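Local coordinates for reticulocyte binding protein (Streptococcus agalactiae COH1, PDB 3FAW) that probably hydrolyses alpha-1,6-glucosidic links in pullulan and related branched alpha-glucans, as a pullulanase anchored in the streptococcal cell wall, at residues Ala242-Ser247 and Ala367-Leu372; Gln266-Tyr271 and Asn480-Gly485; Asn605-Thr610 and Ile737-Ile742. All blocks are in the same frame, centred on the assembly; numbering follows the deposited sequence.

Interaction 1: residues Ala242-Ser247 and Ala367-Leu372; sequences AFVNPS and ARIAEL
Val244 and Ile369 meet tip to tip where the segment leaving the carbohydrate-binding-module-type beta domain comes down on helix 367-381, the helix between the second and third strands of the catalytic TIM barrel. This is the tight half of the contact. CG2 of Val244 touches CD1 of Ile369 at 3.9 Å, and both residues are buried. Ile369 gets that far because CG1 stands anti to the carbonyl carbon (chi1 -67°) and the chain stays extended (chi2 173°), which brings CD1 to Val244. Ser366, just before the helix, also touches Val244, while Phe449 on helix 432-449 packs against Ile369.

Further along the loop the fit relaxes. Pro246, partly exposed, opens a short 3-10 turn and touches Ile369 with its ring, CG lying 4.2 Å from the same CD1. The closest backbone approach is here too, 6.6 Å between the CA atoms of Pro246 and Ile369. Asn245 and Ser247, on either side of the proline, direct their CB atoms away from the helix, and Ser247 is exposed to solvent. The side-chain contacts between the segments are all apolar. Polar anchoring comes from next door: the backbone O of Pro246 accepts a hydrogen bond from NZ of Lys373, one turn further along the same helix.

The packing thus joins the two domains at their linker. On the beta-domain side, Phe243 stacks its ring on Tyr203 and bonds through its backbone to Gly200 and Tyr201, and a bound calcium ion, sited at Lys165, Tyr202 and Lys363, lies about 9 Å from the side chain of Val244. The other branch of the isoleucine covers the start of the turn, CG2 of Ile369 resting 4.2 Å from the O of Pro246.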
loop_
_atom_site.group_PDB
_atom_site.type_symbol
_atom_site.label_atom_id
_atom_site.label_comp_id
_atom_site.label_asym_id
_atom_site.label_seq_id
_atom_site.Cartn_x
_atom_site.Cartn_y
_atom_site.Cartn_z
ATOM N N ALA A 242 4.424 -0.505 24.221
ATOM C CA ALA A 242 5.484 -1.212 24.948
ATOM C C ALA A 242 6.747 -0.367 25.001
ATOM O O ALA A 242 7.046 0.373 24.059
ATOM C CB ALA A 242 5.781 -2.555 24.289
ATOM N N PHE A 243 7.485 -0.481 26.104
ATOM C CA PHE A 243 8.780 0.183 26.232
ATOM C C PHE A 243 9.858 -0.710 25.624
ATOM O O PHE A 243 10.143 -1.785 26.151
ATOM C CB PHE A 243 9.111 0.495 27.699
ATOM C CG PHE A 243 8.135 1.432 28.362
ATOM C CD1 PHE A 243 7.876 2.683 27.826
ATOM C CD2 PHE A 243 7.489 1.068 29.536
ATOM C CE1 PHE A 243 6.981 3.548 28.437
ATOM C CE2 PHE A 243 6.587 1.929 30.152
ATOM C CZ PHE A 243 6.336 3.169 29.602
ATOM N N VAL A 244 10.428 -0.266 24.503
ATOM C CA VAL A 244 11.502 -0.987 23.819
ATOM C C VAL A 244 12.606 -0.053 23.313
ATOM O O VAL A 244 12.415 1.165 23.205
ATOM C CB VAL A 244 10.970 -1.817 22.615
ATOM C CG1 VAL A 244 10.105 -2.973 23.097
ATOM C CG2 VAL A 244 10.202 -0.926 21.630
ATOM N N ASN A 245 13.754 -0.651 22.998
ATOM C CA ASN A 245 14.900 0.055 22.434
ATOM C C ASN A 245 15.297 -0.584 21.094
ATOM O O ASN A 245 16.154 -1.476 21.056
ATOM C CB ASN A 245 16.072 0.034 23.426
ATOM C CG ASN A 245 17.166 1.037 23.072
ATOM O OD1 ASN A 245 17.333 1.417 21.912
ATOM N ND2 ASN A 245 17.917 1.471 24.082
ATOM N N PRO A 246 14.660 -0.140 19.990
ATOM C CA PRO A 246 14.880 -0.688 18.646
ATOM C C PRO A 246 16.347 -0.855 18.244
ATOM O O PRO A 246 16.713 -1.889 17.683
ATOM C CB PRO A 246 14.192 0.341 17.742
ATOM C CG PRO A 246 13.083 0.859 18.574
ATOM C CD PRO A 246 13.643 0.931 19.968
ATOM N N SER A 247 17.168 0.150 18.543
ATOM C CA SER A 247 18.578 0.171 18.127
ATOM C C SER A 247 19.409 -0.968 18.723
ATOM O O SER A 247 20.415 -1.379 18.140
ATOM C CB SER A 247 19.216 1.520 18.484
ATOM O OG SER A 247 19.170 1.759 19.880
ATOM N N ALA A 367 10.959 -8.831 20.341
ATOM C CA ALA A 367 11.216 -9.916 19.390
ATOM C C ALA A 367 10.913 -9.530 17.938
ATOM O O ALA A 367 11.762 -9.694 17.069
ATOM C CB ALA A 367 10.428 -11.156 19.783
ATOM N N ARG A 368 9.717 -9.002 17.687
ATOM C CA ARG A 368 9.277 -8.672 16.319
ATOM C C ARG A 368 10.171 -7.664 15.599
ATOM O O ARG A 368 10.324 -7.735 14.378
ATOM C CB ARG A 368 7.827 -8.182 16.315
ATOM C CG ARG A 368 7.597 -6.900 17.122
ATOM C CD ARG A 368 6.604 -7.132 18.221
ATOM N NE ARG A 368 5.314 -6.527 17.993
ATOM C CZ ARG A 368 4.199 -6.872 18.629
ATOM N NH1 ARG A 368 4.177 -7.861 19.518
ATOM N NH2 ARG A 368 3.086 -6.231 18.353
ATOM N N ILE A 369 10.744 -6.728 16.351
ATOM C CA ILE A 369 11.700 -5.767 15.811
ATOM C C ILE A 369 12.963 -6.507 15.365
ATOM O O ILE A 369 13.472 -6.281 14.259
ATOM C CB ILE A 369 12.047 -4.674 16.858
ATOM C CG1 ILE A 369 10.817 -3.804 17.134
ATOM C CG2 ILE A 369 13.228 -3.811 16.383
ATOM C CD1 ILE A 369 10.996 -2.807 18.271
ATOM N N ALA A 370 13.449 -7.397 16.228
ATOM C CA ALA A 370 14.605 -8.236 15.916
ATOM C C ALA A 370 14.310 -9.205 14.760
ATOM O O ALA A 370 15.158 -9.438 13.901
ATOM C CB ALA A 370 15.040 -9.009 17.156
ATOM N N GLU A 371 13.100 -9.757 14.742
ATOM C CA GLU A 371 12.702 -10.716 13.709
ATOM C C GLU A 371 12.550 -10.099 12.310
ATOM O O GLU A 371 12.919 -10.731 11.321
ATOM C CB GLU A 371 11.399 -11.404 14.107
ATOM C CG GLU A 371 11.537 -12.352 15.286
ATOM C CD GLU A 371 10.196 -12.712 15.887
ATOM O OE1 GLU A 371 9.457 -11.794 16.299
ATOM O OE2 GLU A 371 9.875 -13.913 15.942
ATOM N N LEU A 372 12.006 -8.882 12.223
ATOM C CA LEU A 372 11.878 -8.203 10.926
ATOM C C LEU A 372 13.243 -7.724 10.419
ATOM O O LEU A 372 13.536 -7.825 9.231
ATOM C CB LEU A 372 10.886 -7.032 10.992
ATOM C CG LEU A 372 10.637 -6.291 9.662
ATOM C CD1 LEU A 372 10.173 -7.255 8.561
ATOM C CD2 LEU A 372 9.628 -5.156 9.834
#

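Interaction 2: residues Gln266-Tyr271 and Asn480-Gly485; sequences QDAVIY and NMIMIG
Ala268, just ahead of the first barrel strand, sits across from Ile482, which opens the fifth; the two strands run in the same general direction without pairing. The CA atoms of Ala268 and Ile482 are 8.7 Å apart, and the gap widens to 10.4 Å between the CA atoms of Ile270 and Ile484, two residues on. Such spacing leaves the strands too far apart for backbone hydrogen bonds; they belong to the eight-stranded parallel barrel and face each other through its interior.

What fills the distance is a set of aliphatic side chains, all with CB pointing inward. In the layer at the N-terminal ends of the strands the methyl of Ala268 receives the end of Ile482, with CB to CD1 at 3.8 Å, so a small residue on one side is matched by a long one on the other. In the next layer Ile270 and Ile484 reach toward each other tip to tip, their CD1 atoms 3.8 Å apart. Ile482 and Ile484 adopt the same shape: CG1 lies between the backbone N and the carbonyl carbon (chi1 63° and 67°) and the chain then extends, carrying each terminal methyl into the middle of the barrel. The contacts between the two segments are apolar, and all four residues are buried.

Strand 312-315 contributes to both layers. His312 touches Ala268 and Ile482, and Gln314 touches Ile270 and Ile484, while Phe262 lies against Ile482 near the strand starts. The first strand is held in place by backbone bonds to His312 on one neighbour and to Ala615 and Ile617 on strand 614-618, the eighth, which closes the barrel. Met483 points away from the first strand and packs on Phe454 of strand 453-456 and on helix 464-477, as does Met481, just before the fifth strand.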
loop_
_atom_site.group_PDB
_atom_site.type_symbol
_atom_site.label_atom_id
_atom_site.label_comp_id
_atom_site.label_asym_id
_atom_site.label_seq_id
_atom_site.Cartn_x
_atom_site.Cartn_y
_atom_site.Cartn_z
ATOM N N GLN A 266 13.238 2.472 -12.623
ATOM C CA GLN A 266 12.984 1.675 -13.829
ATOM C C GLN A 266 13.714 0.315 -13.852
ATOM O O GLN A 266 13.374 -0.553 -14.654
ATOM C CB GLN A 266 13.311 2.491 -15.097
ATOM C CG GLN A 266 14.809 2.686 -15.421
ATOM C CD GLN A 266 15.500 3.757 -14.579
ATOM O OE1 GLN A 266 14.852 4.605 -13.961
ATOM N NE2 GLN A 266 16.829 3.721 -14.563
ATOM N N ASP A 267 14.712 0.137 -12.985
ATOM C CA ASP A 267 15.430 -1.141 -12.860
ATOM C C ASP A 267 14.786 -2.109 -11.855
ATOM O O ASP A 267 15.203 -3.266 -11.755
ATOM C CB ASP A 267 16.888 -0.900 -12.446
ATOM C CG ASP A 267 17.707 -0.213 -13.525
ATOM O OD1 ASP A 267 17.246 -0.130 -14.677
ATOM O OD2 ASP A 267 18.823 0.244 -13.215
ATOM N N ALA A 268 13.782 -1.639 -11.117
ATOM C CA ALA A 268 13.123 -2.462 -10.104
ATOM C C ALA A 268 12.210 -3.527 -10.716
ATOM O O ALA A 268 11.452 -3.251 -11.651
ATOM C CB ALA A 268 12.328 -1.585 -9.137
ATOM N N VAL A 269 12.308 -4.743 -10.185
ATOM C CA VAL A 269 11.353 -5.811 -10.475
ATOM C C VAL A 269 10.759 -6.253 -9.142
ATOM O O VAL A 269 11.390 -6.987 -8.384
ATOM C CB VAL A 269 12.021 -6.992 -11.200
ATOM C CG1 VAL A 269 11.000 -8.073 -11.520
ATOM C CG2 VAL A 269 12.711 -6.503 -12.470
ATOM N N ILE A 270 9.544 -5.785 -8.860
ATOM C CA ILE A 270 8.945 -5.900 -7.528
ATOM C C ILE A 270 8.074 -7.151 -7.420
ATOM O O ILE A 270 7.313 -7.473 -8.336
ATOM C CB ILE A 270 8.111 -4.630 -7.182
ATOM C CG1 ILE A 270 9.013 -3.391 -7.178
ATOM C CG2 ILE A 270 7.396 -4.777 -5.835
ATOM C CD1 ILE A 270 8.264 -2.067 -7.003
ATOM N N TYR A 271 8.197 -7.841 -6.289
ATOM C CA TYR A 271 7.465 -9.075 -6.013
ATOM C C TYR A 271 6.603 -8.872 -4.764
ATOM O O TYR A 271 7.140 -8.667 -3.673
ATOM C CB TYR A 271 8.465 -10.217 -5.802
ATOM C CG TYR A 271 7.856 -11.594 -5.644
ATOM C CD1 TYR A 271 7.510 -12.357 -6.758
ATOM C CD2 TYR A 271 7.648 -12.144 -4.377
ATOM C CE1 TYR A 271 6.957 -13.630 -6.612
ATOM C CE2 TYR A 271 7.094 -13.406 -4.222
ATOM C CZ TYR A 271 6.755 -14.148 -5.340
ATOM O OH TYR A 271 6.207 -15.400 -5.182
ATOM N N ASN A 480 19.150 5.383 -2.598
ATOM C CA ASN A 480 18.545 4.430 -3.536
ATOM C C ASN A 480 17.042 4.190 -3.308
ATOM O O ASN A 480 16.441 3.324 -3.952
ATOM C CB ASN A 480 19.295 3.093 -3.481
ATOM C CG ASN A 480 20.711 3.183 -4.041
ATOM O OD1 ASN A 480 21.617 2.489 -3.576
ATOM N ND2 ASN A 480 20.905 4.029 -5.044
ATOM N N MET A 481 16.441 4.963 -2.408
ATOM C CA MET A 481 15.016 4.841 -2.074
ATOM C C MET A 481 14.125 4.872 -3.315
ATOM O O MET A 481 14.319 5.694 -4.218
ATOM C CB MET A 481 14.626 5.981 -1.124
ATOM C CG MET A 481 13.139 6.123 -0.807
ATOM S SD MET A 481 12.459 4.759 0.148
ATOM C CE MET A 481 13.656 4.602 1.475
ATOM N N ILE A 482 13.152 3.966 -3.366
ATOM C CA ILE A 482 12.093 4.052 -4.371
ATOM C C ILE A 482 10.728 3.999 -3.703
ATOM O O ILE A 482 10.552 3.342 -2.681
ATOM C CB ILE A 482 12.217 2.968 -5.474
ATOM C CG1 ILE A 482 12.069 1.554 -4.905
ATOM C CG2 ILE A 482 13.551 3.115 -6.204
ATOM C CD1 ILE A 482 11.949 0.486 -5.995
ATOM N N MET A 483 9.763 4.703 -4.277
ATOM C CA MET A 483 8.398 4.673 -3.751
ATOM C C MET A 483 7.393 4.481 -4.871
ATOM O O MET A 483 7.580 4.977 -5.987
ATOM C CB MET A 483 8.088 5.957 -2.974
ATOM C CG MET A 483 8.734 6.017 -1.597
ATOM S SD MET A 483 8.432 7.575 -0.736
ATOM C CE MET A 483 9.120 7.198 0.878
ATOM N N ILE A 484 6.331 3.747 -4.562
ATOM C CA ILE A 484 5.211 3.566 -5.474
ATOM C C ILE A 484 3.898 3.639 -4.685
ATOM O O ILE A 484 3.904 3.626 -3.455
ATOM C CB ILE A 484 5.308 2.223 -6.238
ATOM C CG1 ILE A 484 5.129 1.039 -5.282
ATOM C CG2 ILE A 484 6.652 2.105 -6.952
ATOM C CD1 ILE A 484 5.111 -0.306 -5.966
ATOM N N GLY A 485 2.776 3.720 -5.389
ATOM C CA GLY A 485 1.479 3.703 -4.719
ATOM C C GLY A 485 0.293 3.643 -5.650
ATOM O O GLY A 485 0.413 3.899 -6.845
#

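Interaction 3: residues Asn605-Thr610 and Ile737-Ile742; sequences NVMILT and IAYQTI
Tyr739 and Thr610 cross obliquely where the end of helix 590-609, on the outer layer of the TIM barrel, meets strand 736-742 of the C-terminal antiparallel beta sheet. The tyrosine reaches from the strand with its hydroxyl foremost and meets the threonine at the ring's edge, OG1 lying near the ring plane. Tyr739 OH donates to Thr610 OG1 over 2.8 Å. In Tyr739 CB points toward the helix, and a chi1 of 45°, with CG between the backbone N and the carbonyl carbon, brings the phenol to Thr610.

Met607 flanks the same hydroxyl, its CA 4.0 Å from Tyr739 OH, though the end of the methionine leads away from the strand. Helix 544-551 completes the surroundings, with Phe548 and Ile551 against the tyrosine and Ile547 and Ile551 against Ile737. Among these apolar neighbours the buried hydroxyl is satisfied by its bond to Thr610.

Thr610 in turn donates to the helix backbone, so the two hydroxyls form a short relay: OG1 of Thr610 donates to O of Val606 over 2.7 Å, approaching from 36° above the carbonyl plane.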
loop_
_atom_site.group_PDB
_atom_site.type_symbol
_atom_site.label_atom_id
_atom_site.label_comp_id
_atom_site.label_asym_id
_atom_site.label_seq_id
_atom_site.Cartn_x
_atom_site.Cartn_y
_atom_site.Cartn_z
ATOM N N ASN A 605 2.854 -12.304 -18.883
ATOM C CA ASN A 605 4.134 -12.103 -18.201
ATOM C C ASN A 605 5.225 -11.608 -19.150
ATOM O O ASN A 605 6.064 -10.796 -18.761
ATOM C CB ASN A 605 4.587 -13.387 -17.491
ATOM C CG ASN A 605 3.749 -13.709 -16.256
ATOM O OD1 ASN A 605 2.797 -12.994 -15.919
ATOM N ND2 ASN A 605 4.105 -14.797 -15.574
ATOM N N VAL A 606 5.211 -12.093 -20.389
ATOM C CA VAL A 606 6.128 -11.595 -21.415
ATOM C C VAL A 606 5.957 -10.089 -21.612
ATOM O O VAL A 606 6.939 -9.341 -21.619
ATOM C CB VAL A 606 5.911 -12.297 -22.772
ATOM C CG1 VAL A 606 6.628 -11.546 -23.883
ATOM C CG2 VAL A 606 6.384 -13.740 -22.712
ATOM N N MET A 607 4.708 -9.653 -21.757
ATOM C CA MET A 607 4.416 -8.254 -22.059
ATOM C C MET A 607 4.811 -7.313 -20.911
ATOM O O MET A 607 5.408 -6.267 -21.154
ATOM C CB MET A 607 2.939 -8.088 -22.448
ATOM C CG MET A 607 2.603 -8.795 -23.759
ATOM S SD MET A 607 0.939 -8.513 -24.374
ATOM C CE MET A 607 -0.032 -9.147 -23.014
ATOM N N ILE A 608 4.513 -7.698 -19.672
ATOM C CA ILE A 608 4.908 -6.897 -18.506
ATOM C C ILE A 608 6.433 -6.795 -18.374
ATOM O O ILE A 608 6.969 -5.720 -18.095
ATOM C CB ILE A 608 4.307 -7.457 -17.180
ATOM C CG1 ILE A 608 2.787 -7.283 -17.162
ATOM C CG2 ILE A 608 4.926 -6.761 -15.955
ATOM C CD1 ILE A 608 2.297 -5.824 -17.230
ATOM N N LEU A 609 7.127 -7.909 -18.597
ATOM C CA LEU A 609 8.571 -7.967 -18.370
ATOM C C LEU A 609 9.426 -7.453 -19.541
ATOM O O LEU A 609 10.657 -7.406 -19.430
ATOM C CB LEU A 609 8.978 -9.381 -17.965
ATOM C CG LEU A 609 8.500 -9.740 -16.552
ATOM C CD1 LEU A 609 8.560 -11.237 -16.318
ATOM C CD2 LEU A 609 9.317 -8.988 -15.492
ATOM N N THR A 610 8.781 -7.073 -20.645
ATOM C CA THR A 610 9.454 -6.407 -21.768
ATOM C C THR A 610 8.914 -4.983 -22.010
ATOM O O THR A 610 9.275 -4.330 -23.000
ATOM C CB THR A 610 9.351 -7.250 -23.069
ATOM O OG1 THR A 610 7.977 -7.527 -23.373
ATOM C CG2 THR A 610 10.095 -8.564 -22.913
ATOM N N ILE A 737 0.680 -8.558 -31.602
ATOM C CA ILE A 737 1.501 -7.350 -31.601
ATOM C C ILE A 737 2.986 -7.712 -31.596
ATOM O O ILE A 737 3.387 -8.740 -31.052
ATOM C CB ILE A 737 1.161 -6.417 -30.395
ATOM C CG1 ILE A 737 1.719 -5.007 -30.621
ATOM C CG2 ILE A 737 1.684 -6.994 -29.077
ATOM C CD1 ILE A 737 1.197 -3.986 -29.635
ATOM N N ALA A 738 3.793 -6.864 -32.224
ATOM C CA ALA A 738 5.246 -7.041 -32.228
ATOM C C ALA A 738 5.933 -5.688 -32.131
ATOM O O ALA A 738 5.496 -4.724 -32.755
ATOM C CB ALA A 738 5.694 -7.772 -33.484
ATOM N N TYR A 739 7.004 -5.624 -31.344
ATOM C CA TYR A 739 7.761 -4.384 -31.170
ATOM C C TYR A 739 9.252 -4.625 -31.016
ATOM O O TYR A 739 9.680 -5.673 -30.540
ATOM C CB TYR A 739 7.248 -3.570 -29.975
ATOM C CG TYR A 739 6.993 -4.364 -28.714
ATOM C CD1 TYR A 739 7.932 -4.407 -27.680
ATOM C CD2 TYR A 739 5.797 -5.050 -28.542
ATOM C CE1 TYR A 739 7.681 -5.127 -26.514
ATOM C CE2 TYR A 739 5.543 -5.769 -27.396
ATOM C CZ TYR A 739 6.477 -5.804 -26.381
ATOM O OH TYR A 739 6.191 -6.528 -25.244
ATOM N N GLN A 740 10.027 -3.625 -31.419
ATOM C CA GLN A 740 11.480 -3.691 -31.372
ATOM C C GLN A 740 12.040 -2.607 -30.458
ATOM O O GLN A 740 11.589 -1.462 -30.483
ATOM C CB GLN A 740 12.056 -3.518 -32.773
ATOM C CG GLN A 740 13.536 -3.866 -32.882
ATOM C CD GLN A 740 14.107 -3.488 -34.231
ATOM O OE1 GLN A 740 14.310 -4.481 -35.081
ATOM N NE2 GLN A 740 14.359 -2.313 -34.507
ATOM N N THR A 741 13.024 -2.986 -29.650
ATOM C CA THR A 741 13.773 -2.037 -28.839
ATOM C C THR A 741 15.272 -2.276 -29.032
ATOM O O THR A 741 15.691 -3.354 -29.458
ATOM C CB THR A 741 13.383 -2.126 -27.341
ATOM O OG1 THR A 741 14.164 -1.190 -26.588
ATOM C CG2 THR A 741 13.593 -3.535 -26.792
ATOM N N ILE A 742 16.063 -1.251 -28.732
ATOM C CA ILE A 742 17.514 -1.289 -28.904
ATOM C C ILE A 742 18.146 -0.807 -27.604
ATOM O O ILE A 742 17.640 0.128 -26.982
ATOM C CB ILE A 742 17.979 -0.362 -30.061
ATOM C CG1 ILE A 742 17.047 -0.482 -31.275
ATOM C CG2 ILE A 742 19.417 -0.680 -30.450
ATOM C CD1 ILE A 742 17.389 0.458 -32.419
#

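Overall arrangement
Following the chain from its N terminus, interaction 1 begins at the last strand of the beta domain and closes a loop of about 120 residues onto helix 367-381, tying that domain to the barrel. Interaction 2 starts inside that loop and ends well beyond it, spanning about 208 residues, so the two closures cross; it ties the barrel to itself, joining opposite strands through the interior. Interaction 3 follows in series, closing a loop of about 126 residues that brings the C-terminal sheet back onto the barrel at helix 590-609. Interactions 2 and 3 come within about 4 Å at their nearest atoms without touching, whereas the centres of 1 and 3 are 44 Å apart.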